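Local coordinates for sugar ABC transporter substrate-binding protein (Treponema pallidum subsp. pallidum, PDB 5U2P) that probably serves as the periplasmic substrate-binding component of an ABC transporter, perhaps for a sugar, although its natural ligand is not established, at residues T52-E57 with L325-S330; A275-K278 with G282-L285; P228-Y233 with P404-M409. All blocks are in the same frame, centred on the assembly; numbering follows the deposited sequence.

Contact 1. Residues T52-E57 with L325-S330; sequences TKLELE and LSVLAS
L54 of helix 45-58 meets V327 and L328 of helix 318-329 where two helices of one alpha/beta lobe pack against each other. The backbones stay well apart, with L54 CA 8.0 Å from V327 CA, and branched aliphatic side chains bridge the distance. Leucine supplies the length: with CG anti to the backbone N (chi1 -151°), L54 extends out from its helix and presents one methyl, CD1, to both partners. That methyl, L54 CD1, lies 3.8 Å from V327 CG1 and nearly as close to V327 CB, so it rests against one branch and the stem of the valine, the two side chains meeting at a slant. V327 is shorter, and its CG1, anti to its own backbone N, is the branch that does the touching. L328 adds a looser contact, since L54 CD1 stands 4.3 Å from L328 CD2. L328 also reaches V50 on helix 45-58 and L309 on strand 307-311, and thereby ties the helix pair to the sheet. Beside this apolar patch the chain turns sharply at S330, the N-cap of helix 331-337. Its hydroxyl donates to the carbonyl of V327, with S330 OG 2.7 Å from V327 O and in the carbonyl plane, while S330 N bonds the same oxygen; two donors thus grip one carbonyl oxygen at the link between helices 318-329 and 331-337. Y333 on the following helix touches V327 and L328 and takes the partly exposed K53 in a cation-pi contact. Helices packed on a mixed five-stranded sheet of order 2-1-3-5-4 are consistent with the alpha/beta lobe of a type II periplasmic binding protein.

Contact 2. Residues A275-K278 with G282-L285; sequences AIIK and GINL
I277 of helix 270-279 meets I283 and L285 of the segment that follows with the end of its side chain, although its CB does not point at them. I277 CB stands 4.8 Å from I283 CG2. The next atom out, CG1, is set beside the backbone N and anti to the carbonyl carbon (chi1 -63°), and there it touches two side chains: I283 CG2 at 4.2 Å from I277 CG1, the isoleucines crossing at about a right angle, and a methyl of the leucine. An extended second torsion (chi2 167°) then carries the tip onward, so that I277 CD1 ends 4.0 Å from L285 CD2. That leucine methyl therefore sits against the last two carbons of the isoleucine, while elsewhere I277 touches C358 of a loop.

The chain here runs from a helix through a short loop into strand 285-288, which pairs antiparallel with strand 138-145 in the six-stranded sheet. As the chain extends, I283 and L285 both send CB back toward the helix, whereas N284 between them points away and bonds K146 through its backbone; hydrophobic residues flanking a polar one suit a segment with one face on the core.

I283 serves two neighbours with its two branches. CG2 is kept for I277, and CG1, anti to the backbone N, leads out to the tip, where I283 CD1 meets I276 CG2 at 4.1 Å. F258 of helix 251-258 touches I276, I283 and L285 together, adding an aromatic ring to the aliphatic cluster.

Contact 3. Residues P228-Y233 with P404-M409; sequences PVLGAY and PTAHTM
M409 N donates to T405 O at 3.0 Å, one of the first backbone bonds of helix 406-417, whose opening turn brings A406 and M409 against L230. T405 is the N-cap, and its hydroxyl completes the start: T408 N lies 3.2 Å from T405 OG1, with an N-H...O angle of 158°. Threonine suits this place because its short side chain can accept from an amide that has no earlier helical carbonyl to bond.

A406, the first residue after the cap, turns its methyl to helix 227-238. A406 CB is 3.6 Å from L230 CB, and the small side chain allows the CA atoms of A406 and L230 to come within 5.5 Å. G231 lies alongside, with G231 N 4.3 Å from A406 CB.

One turn on, M409 reaches the far end of the leucine. Its chain runs out extended through CG and then bends at the thioether (chi3 74°), which brings M409 CE to 3.9 Å from L230 CD2. L193 of helix 191-214 and L410 also touch L230, while F395 and L234 touch the methionine. Every close approach between the segments is aliphatic or thioether carbon against carbon or a backbone amide, implying that the helices are held by close fit and exclusion of water, while the hydrogen bonds described here lie within the segment 404-409.

Overall arrangement
The three contacts lie far apart around an elongated two-lobed chain. Contact 1 belongs to the lobe built on the five-stranded sheet; contacts 2 and 3 belong to the other lobe, contact 2 beside its six-stranded sheet and contact 3 in an outlying helical layer. Contacts 1 and 3 sit on opposite sides of the chain's centre, their centres 52 Å apart, and their segments alternate in sequence. Contact 2 is nested within both loops, its centre 36 Å from that of contact 1 and 34 Å from that of contact 3. In this family ligand normally binds between the lobes; each contact joins parts within a single lobe.

Contact 1. Residues T52-E57 with L325-S330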
ATOM      1  N   THR A  52     -13.003 -23.272 -11.394  1.00 38.52           N
ATOM      2  CA  THR A  52     -14.006 -24.046 -12.113  1.00 40.24           C
ATOM      3  C   THR A  52     -13.788 -23.922 -13.615  1.00 39.10           C
ATOM      4  O   THR A  52     -13.884 -24.916 -14.339  1.00 37.93           O
ATOM      5  CB  THR A  52     -15.450 -23.600 -11.766  1.00 44.76           C
ATOM      6  OG1 THR A  52     -15.683 -23.784 -10.367  1.00 39.64           O
ATOM      7  CG2 THR A  52     -16.476 -24.422 -12.542  1.00 45.96           C
ATOM      8  N   LYS A  53     -13.510 -22.702 -14.079  1.00 40.60           N
ATOM      9  CA  LYS A  53     -13.182 -22.454 -15.485  1.00 40.72           C
ATOM     10  C   LYS A  53     -11.939 -23.202 -15.899  1.00 46.86           C
ATOM     11  O   LYS A  53     -11.835 -23.704 -17.014  1.00 35.35           O
ATOM     12  CB  LYS A  53     -12.958 -20.963 -15.746  1.00 46.36           C
ATOM     13  CG  LYS A  53     -14.212 -20.147 -15.961  1.00 62.34           C
ATOM     14  CD  LYS A  53     -13.877 -18.685 -16.237  1.00 73.87           C
ATOM     15  CE  LYS A  53     -13.197 -18.500 -17.587  1.00 68.60           C
ATOM     16  NZ  LYS A  53     -12.918 -17.068 -17.878  1.00 72.08           N
ATOM     17  N   LEU A  54     -10.957 -23.230 -15.014  1.00 31.93           N
ATOM     18  CA  LEU A  54      -9.729 -23.890 -15.327  1.00 27.83           C
ATOM     19  C   LEU A  54      -9.958 -25.367 -15.611  1.00 39.43           C
ATOM     20  O   LEU A  54      -9.391 -25.926 -16.552  1.00 33.05           O
ATOM     21  CB  LEU A  54      -8.746 -23.710 -14.160  1.00 36.47           C
ATOM     22  CG  LEU A  54      -7.260 -23.692 -14.433  1.00 43.67           C
ATOM     23  CD1 LEU A  54      -6.883 -22.591 -15.417  1.00 29.88           C
ATOM     24  CD2 LEU A  54      -6.561 -23.511 -13.097  1.00 29.87           C
ATOM     25  N   GLU A  55     -10.779 -26.004 -14.786  1.00 32.86           N
ATOM     26  CA  GLU A  55     -11.058 -27.425 -14.947  1.00 42.63           C
ATOM     27  C   GLU A  55     -11.890 -27.662 -16.192  1.00 40.01           C
ATOM     28  O   GLU A  55     -11.661 -28.616 -16.925  1.00 45.47           O
ATOM     29  CB  GLU A  55     -11.779 -27.985 -13.723  1.00 38.36           C
ATOM     30  CG  GLU A  55     -12.073 -29.474 -13.842  1.00 43.75           C
ATOM     31  CD  GLU A  55     -12.529 -30.096 -12.538  1.00 62.55           C
ATOM     32  OE1 GLU A  55     -12.430 -29.427 -11.488  1.00 63.78           O
ATOM     33  OE2 GLU A  55     -12.983 -31.260 -12.561  1.00 74.80           O
ATOM     34  N   LEU A  56     -12.831 -26.762 -16.441  1.00 42.47           N
ATOM     35  CA  LEU A  56     -13.768 -26.921 -17.538  1.00 49.39           C
ATOM     36  C   LEU A  56     -13.086 -26.693 -18.886  1.00 54.21           C
ATOM     37  O   LEU A  56     -13.296 -27.456 -19.825  1.00 46.52           O
ATOM     38  CB  LEU A  56     -14.941 -25.956 -17.360  1.00 48.19           C
ATOM     39  CG  LEU A  56     -16.187 -26.187 -18.213  1.00 71.27           C
ATOM     40  CD1 LEU A  56     -16.791 -27.556 -17.942  1.00 60.41           C
ATOM     41  CD2 LEU A  56     -17.214 -25.089 -17.957  1.00 65.12           C
ATOM     42  N   GLU A  57     -12.244 -25.665 -18.965  1.00 39.49           N
ATOM     43  CA  GLU A  57     -11.648 -25.247 -20.235  1.00 35.51           C
ATOM     44  C   GLU A  57     -10.232 -25.762 -20.464  1.00 51.01           C
ATOM     45  O   GLU A  57      -9.822 -25.941 -21.609  1.00 45.92           O
ATOM     46  CB  GLU A  57     -11.650 -23.719 -20.335  1.00 38.24           C
ATOM     47  CG  GLU A  57     -13.055 -23.092 -20.208  1.00 42.72           C
ATOM     48  CD  GLU A  57     -13.062 -21.572 -20.367  1.00 55.39           C
ATOM     49  OE1 GLU A  57     -12.072 -21.009 -20.873  1.00 51.91           O
ATOM     50  OE2 GLU A  57     -14.065 -20.936 -19.978  1.00 68.52           O
ATOM     51  N   LEU A 325      -1.066 -20.684 -13.839  1.00 20.71           N
ATOM     52  CA  LEU A 325      -0.937 -19.283 -13.466  1.00 18.60           C
ATOM     53  C   LEU A 325      -0.989 -18.400 -14.712  1.00 17.49           C
ATOM     54  O   LEU A 325      -1.512 -17.289 -14.666  1.00 21.83           O
ATOM     55  CB  LEU A 325       0.362 -19.027 -12.694  1.00 18.89           C
ATOM     56  CG  LEU A 325       0.431 -19.625 -11.278  1.00 19.89           C
ATOM     57  CD1 LEU A 325       1.659 -19.113 -10.556  1.00 23.99           C
ATOM     58  CD2 LEU A 325      -0.806 -19.300 -10.480  1.00 23.06           C
ATOM     59  N   SER A 326      -0.378 -18.870 -15.797  1.00 20.95           N
ATOM     60  CA  SER A 326      -0.410 -18.138 -17.056  1.00 18.43           C
ATOM     61  C   SER A 326      -1.844 -17.944 -17.559  1.00 20.44           C
ATOM     62  O   SER A 326      -2.205 -16.843 -18.008  1.00 24.39           O
ATOM     63  CB  SER A 326       0.442 -18.862 -18.102  1.00 24.41           C
ATOM     64  OG  SER A 326       0.307 -18.252 -19.367  1.00 36.94           O
ATOM     65  N   VAL A 327      -2.668 -18.989 -17.483  1.00 18.81           N
ATOM     66  CA  VAL A 327      -4.085 -18.853 -17.843  1.00 22.49           C
ATOM     67  C   VAL A 327      -4.793 -17.882 -16.879  1.00 20.23           C
ATOM     68  O   VAL A 327      -5.564 -17.009 -17.301  1.00 22.62           O
ATOM     69  CB  VAL A 327      -4.830 -20.215 -17.844  1.00 26.69           C
ATOM     70  CG1 VAL A 327      -6.335 -20.025 -18.098  1.00 27.76           C
ATOM     71  CG2 VAL A 327      -4.265 -21.141 -18.904  1.00 27.01           C
ATOM     72  N   LEU A 328      -4.536 -18.026 -15.590  1.00 20.50           N
ATOM     73  CA  LEU A 328      -5.161 -17.141 -14.602  1.00 18.18           C
ATOM     74  C   LEU A 328      -4.781 -15.680 -14.839  1.00 23.48           C
ATOM     75  O   LEU A 328      -5.567 -14.776 -14.580  1.00 21.97           O
ATOM     76  CB  LEU A 328      -4.771 -17.557 -13.184  1.00 21.99           C
ATOM     77  CG  LEU A 328      -5.257 -18.921 -12.677  1.00 34.47           C
ATOM     78  CD1 LEU A 328      -4.948 -19.119 -11.193  1.00 30.36           C
ATOM     79  CD2 LEU A 328      -6.697 -19.078 -12.918  1.00 41.19           C
ATOM     80  N   ALA A 329      -3.581 -15.452 -15.358  1.00 20.71           N
ATOM     81  CA  ALA A 329      -3.100 -14.099 -15.604  1.00 20.08           C
ATOM     82  C   ALA A 329      -3.731 -13.456 -16.846  1.00 24.80           C
ATOM     83  O   ALA A 329      -3.650 -12.235 -17.020  1.00 28.25           O
ATOM     84  CB  ALA A 329      -1.577 -14.123 -15.749  1.00 20.24           C
ATOM     85  N   SER A 330      -4.338 -14.273 -17.689  1.00 21.84           N
ATOM     86  CA  SER A 330      -4.888 -13.829 -18.981  1.00 27.51           C
ATOM     87  C   SER A 330      -6.019 -12.838 -18.758  1.00 33.73           C
ATOM     88  O   SER A 330      -6.689 -12.876 -17.729  1.00 25.05           O
ATOM     89  CB  SER A 330      -5.377 -15.023 -19.816  1.00 26.37           C
ATOM     90  OG  SER A 330      -6.613 -15.558 -19.365  1.00 23.65           O
TER

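Contact 2. Residues A275-K278 with G282-L285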
ATOM      1  N   ALA A 275     -14.555   5.951   0.481  1.00 16.12           N
ATOM      2  CA  ALA A 275     -15.571   6.000   1.518  1.00 16.59           C
ATOM      3  C   ALA A 275     -16.269   7.346   1.519  1.00 18.28           C
ATOM      4  O   ALA A 275     -17.481   7.438   1.778  1.00 20.97           O
ATOM      5  CB  ALA A 275     -14.968   5.724   2.860  1.00 19.77           C
ATOM      6  N   ILE A 276     -15.508   8.398   1.230  1.00 19.54           N
ATOM      7  CA  ILE A 276     -16.090   9.743   1.144  1.00 21.95           C
ATOM      8  C   ILE A 276     -17.098   9.801  -0.001  1.00 20.92           C
ATOM      9  O   ILE A 276     -18.212  10.318   0.142  1.00 20.86           O
ATOM     10  CB  ILE A 276     -14.989  10.798   0.959  1.00 20.92           C
ATOM     11  CG1 ILE A 276     -14.243  10.952   2.282  1.00 17.79           C
ATOM     12  CG2 ILE A 276     -15.540  12.144   0.506  1.00 19.47           C
ATOM     13  CD1 ILE A 276     -12.983  11.749   2.201  1.00 18.71           C
ATOM     14  N   ILE A 277     -16.691   9.278  -1.143  1.00 20.06           N
ATOM     15  CA  ILE A 277     -17.563   9.261  -2.309  1.00 20.18           C
ATOM     16  C   ILE A 277     -18.778   8.395  -2.080  1.00 24.17           C
ATOM     17  O   ILE A 277     -19.869   8.732  -2.548  1.00 27.38           O
ATOM     18  CB  ILE A 277     -16.793   8.783  -3.554  1.00 23.67           C
ATOM     19  CG1 ILE A 277     -15.674   9.780  -3.869  1.00 28.00           C
ATOM     20  CG2 ILE A 277     -17.736   8.662  -4.745  1.00 25.94           C
ATOM     21  CD1 ILE A 277     -14.654   9.278  -4.877  1.00 30.24           C
ATOM     22  N   LYS A 278     -18.612   7.265  -1.406  1.00 20.49           N
ATOM     23  CA  LYS A 278     -19.744   6.382  -1.121  1.00 22.36           C
ATOM     24  C   LYS A 278     -20.782   7.141  -0.296  1.00 25.00           C
ATOM     25  O   LYS A 278     -21.989   7.052  -0.536  1.00 23.05           O
ATOM     26  CB  LYS A 278     -19.285   5.131  -0.379  1.00 27.86           C
ATOM     27  CG  LYS A 278     -20.396   4.132  -0.109  1.00 37.45           C
ATOM     28  CD  LYS A 278     -19.883   2.896   0.616  1.00 43.38           C
ATOM     29  CE  LYS A 278     -20.880   1.751   0.549  1.00 51.71           C
ATOM     30  NZ  LYS A 278     -20.443   0.598   1.380  1.00 65.76           N
ATOM     31  N   GLY A 282     -22.081  12.662  -5.125  1.00 25.64           N
ATOM     32  CA  GLY A 282     -21.921  13.791  -6.012  1.00 32.94           C
ATOM     33  C   GLY A 282     -20.752  14.684  -5.672  1.00 29.61           C
ATOM     34  O   GLY A 282     -20.590  15.734  -6.288  1.00 25.72           O
ATOM     35  N   ILE A 283     -19.933  14.302  -4.697  1.00 24.75           N
ATOM     36  CA  ILE A 283     -18.845  15.177  -4.317  1.00 20.26           C
ATOM     37  C   ILE A 283     -17.788  15.195  -5.426  1.00 19.35           C
ATOM     38  O   ILE A 283     -17.563  14.202  -6.104  1.00 26.20           O
ATOM     39  CB  ILE A 283     -18.225  14.761  -2.960  1.00 22.39           C
ATOM     40  CG1 ILE A 283     -17.370  15.897  -2.395  1.00 33.54           C
ATOM     41  CG2 ILE A 283     -17.460  13.475  -3.087  1.00 23.26           C
ATOM     42  CD1 ILE A 283     -17.040  15.725  -0.929  1.00 26.35           C
ATOM     43  N   ASN A 284     -17.201  16.367  -5.617  1.00 27.49           N
ATOM     44  CA  ASN A 284     -16.217  16.601  -6.659  1.00 26.71           C
ATOM     45  C   ASN A 284     -14.804  16.520  -6.072  1.00 17.83           C
ATOM     46  O   ASN A 284     -14.294  17.494  -5.551  1.00 28.19           O
ATOM     47  CB  ASN A 284     -16.453  17.966  -7.304  1.00 35.96           C
ATOM     48  CG  ASN A 284     -15.735  18.111  -8.621  1.00 49.10           C
ATOM     49  OD1 ASN A 284     -15.298  17.120  -9.211  1.00 51.88           O
ATOM     50  ND2 ASN A 284     -15.605  19.346  -9.093  1.00 47.99           N
ATOM     51  N   LEU A 285     -14.247  15.325  -6.126  1.00 26.03           N
ATOM     52  CA  LEU A 285     -12.989  15.020  -5.465  1.00 28.06           C
ATOM     53  C   LEU A 285     -11.872  14.936  -6.482  1.00 30.65           C
ATOM     54  O   LEU A 285     -12.023  14.305  -7.523  1.00 28.28           O
ATOM     55  CB  LEU A 285     -13.118  13.693  -4.709  1.00 35.39           C
ATOM     56  CG  LEU A 285     -12.262  13.444  -3.475  1.00 42.13           C
ATOM     57  CD1 LEU A 285     -12.658  14.408  -2.397  1.00 38.24           C
ATOM     58  CD2 LEU A 285     -12.442  12.011  -2.985  1.00 32.78           C
TER

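Contact 3. Residues P228-Y233 with P404-M409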
ATOM      1  N   PRO A 228      15.392  17.035   6.032  1.00 35.22           N
ATOM      2  CA  PRO A 228      14.467  17.933   5.331  1.00 34.79           C
ATOM      3  C   PRO A 228      12.991  17.547   5.435  1.00 39.08           C
ATOM      4  O   PRO A 228      12.160  18.449   5.468  1.00 31.76           O
ATOM      5  CB  PRO A 228      14.949  17.872   3.872  1.00 48.95           C
ATOM      6  CG  PRO A 228      15.781  16.643   3.782  1.00 58.74           C
ATOM      7  CD  PRO A 228      16.407  16.481   5.116  1.00 38.34           C
ATOM      8  N   VAL A 229      12.650  16.256   5.497  0.63 29.50           N
ATOM      9  CA  VAL A 229      11.236  15.882   5.544  0.63 31.06           C
ATOM     10  C   VAL A 229      10.676  16.093   6.950  0.63 31.88           C
ATOM     11  O   VAL A 229       9.496  16.415   7.111  0.63 27.19           O
ATOM     12  CB  VAL A 229      10.991  14.416   5.088  0.63 35.78           C
ATOM     13  CG1 VAL A 229      11.633  14.176   3.727  0.63 54.79           C
ATOM     14  CG2 VAL A 229      11.514  13.424   6.101  0.63 41.29           C
ATOM     15  N   LEU A 230      11.512  15.918   7.969  1.00 30.38           N
ATOM     16  CA  LEU A 230      11.099  16.252   9.323  1.00 27.09           C
ATOM     17  C   LEU A 230      10.889  17.759   9.399  1.00 29.55           C
ATOM     18  O   LEU A 230       9.944  18.232  10.034  1.00 30.19           O
ATOM     19  CB  LEU A 230      12.137  15.772  10.350  1.00 26.77           C
ATOM     20  CG  LEU A 230      12.153  14.257  10.528  1.00 28.49           C
ATOM     21  CD1 LEU A 230      13.400  13.847  11.294  1.00 41.06           C
ATOM     22  CD2 LEU A 230      10.924  13.736  11.237  1.00 28.45           C
ATOM     23  N   GLY A 231      11.756  18.514   8.727  1.00 24.56           N
ATOM     24  CA  GLY A 231      11.614  19.958   8.648  1.00 26.69           C
ATOM     25  C   GLY A 231      10.261  20.364   8.055  1.00 28.13           C
ATOM     26  O   GLY A 231       9.588  21.261   8.557  1.00 30.09           O
ATOM     27  N   ALA A 232       9.876  19.698   6.972  1.00 25.09           N
ATOM     28  CA  ALA A 232       8.590  19.956   6.309  1.00 25.13           C
ATOM     29  C   ALA A 232       7.425  19.680   7.242  1.00 26.30           C
ATOM     30  O   ALA A 232       6.474  20.476   7.369  1.00 26.86           O
ATOM     31  CB  ALA A 232       8.471  19.088   5.041  1.00 28.45           C
ATOM     32  N   TYR A 233       7.503  18.528   7.896  1.00 32.93           N
ATOM     33  CA  TYR A 233       6.504  18.088   8.864  1.00 28.68           C
ATOM     34  C   TYR A 233       6.299  19.172   9.932  1.00 28.59           C
ATOM     35  O   TYR A 233       5.191  19.639  10.193  1.00 30.95           O
ATOM     36  CB  TYR A 233       6.982  16.764   9.471  1.00 32.07           C
ATOM     37  CG  TYR A 233       5.943  15.851  10.073  1.00 35.60           C
ATOM     38  CD1 TYR A 233       4.715  15.657   9.462  1.00 44.28           C
ATOM     39  CD2 TYR A 233       6.218  15.131  11.227  1.00 40.34           C
ATOM     40  CE1 TYR A 233       3.781  14.800  10.002  1.00 35.89           C
ATOM     41  CE2 TYR A 233       5.284  14.266  11.774  1.00 39.58           C
ATOM     42  CZ  TYR A 233       4.063  14.106  11.156  1.00 46.65           C
ATOM     43  OH  TYR A 233       3.112  13.251  11.688  1.00 35.85           O
ATOM     44  N   PRO A 404      10.681  21.553  18.451  1.00 34.17           N
ATOM     45  CA  PRO A 404      12.096  21.209  18.323  1.00 32.92           C
ATOM     46  C   PRO A 404      12.566  21.304  16.871  1.00 40.51           C
ATOM     47  O   PRO A 404      11.746  21.480  15.966  1.00 34.10           O
ATOM     48  CB  PRO A 404      12.138  19.762  18.815  1.00 36.56           C
ATOM     49  CG  PRO A 404      10.828  19.199  18.341  1.00 42.70           C
ATOM     50  CD  PRO A 404       9.832  20.342  18.502  1.00 35.22           C
ATOM     51  N   THR A 405      13.871  21.179  16.653  1.00 27.27           N
ATOM     52  CA  THR A 405      14.396  21.023  15.300  1.00 26.40           C
ATOM     53  C   THR A 405      14.371  19.560  14.901  1.00 28.96           C
ATOM     54  O   THR A 405      14.175  18.680  15.737  1.00 27.13           O
ATOM     55  CB  THR A 405      15.824  21.505  15.174  1.00 32.06           C
ATOM     56  OG1 THR A 405      16.644  20.742  16.067  1.00 32.44           O
ATOM     57  CG2 THR A 405      15.933  23.002  15.481  1.00 33.64           C
ATOM     58  N   ALA A 406      14.607  19.293  13.622  1.00 28.32           N
ATOM     59  CA  ALA A 406      14.681  17.919  13.150  1.00 31.78           C
ATOM     60  C   ALA A 406      15.863  17.201  13.804  1.00 34.73           C
ATOM     61  O   ALA A 406      15.793  16.014  14.085  1.00 29.79           O
ATOM     62  CB  ALA A 406      14.800  17.879  11.638  1.00 32.51           C
ATOM     63  N   HIS A 407      16.946  17.924  14.063  1.00 30.23           N
ATOM     64  CA  HIS A 407      18.070  17.338  14.772  1.00 30.04           C
ATOM     65  C   HIS A 407      17.637  16.808  16.132  1.00 38.83           C
ATOM     66  O   HIS A 407      18.017  15.707  16.533  1.00 35.12           O
ATOM     67  CB  HIS A 407      19.197  18.353  14.991  1.00 33.18           C
ATOM     68  CG  HIS A 407      19.845  18.853  13.740  1.00 30.18           C
ATOM     69  ND1 HIS A 407      19.888  20.192  13.417  1.00 37.31           N
ATOM     70  CD2 HIS A 407      20.567  18.211  12.786  1.00 33.49           C
ATOM     71  CE1 HIS A 407      20.570  20.350  12.296  1.00 38.02           C
ATOM     72  NE2 HIS A 407      20.998  19.165  11.896  1.00 39.37           N
ATOM     73  N   THR A 408      16.865  17.615  16.853  1.00 31.49           N
ATOM     74  CA  THR A 408      16.425  17.239  18.179  1.00 35.70           C
ATOM     75  C   THR A 408      15.463  16.057  18.113  1.00 39.38           C
ATOM     76  O   THR A 408      15.546  15.155  18.946  1.00 31.73           O
ATOM     77  CB  THR A 408      15.787  18.435  18.896  1.00 42.04           C
ATOM     78  OG1 THR A 408      16.819  19.399  19.156  1.00 35.76           O
ATOM     79  CG2 THR A 408      15.168  18.001  20.211  1.00 35.15           C
ATOM     80  N   MET A 409      14.578  16.037  17.119  1.00 33.08           N
ATOM     81  CA  MET A 409      13.685  14.890  16.943  1.00 30.61           C
ATOM     82  C   MET A 409      14.465  13.594  16.718  1.00 36.28           C
ATOM     83  O   MET A 409      14.088  12.550  17.248  1.00 34.70           O
ATOM     84  CB  MET A 409      12.708  15.135  15.782  1.00 33.80           C
ATOM     85  CG  MET A 409      11.769  16.304  16.029  1.00 35.96           C
ATOM     86  SD  MET A 409      10.775  16.711  14.576  1.00 34.30           S
ATOM     87  CE  MET A 409       9.603  15.347  14.572  1.00 35.39           C
TER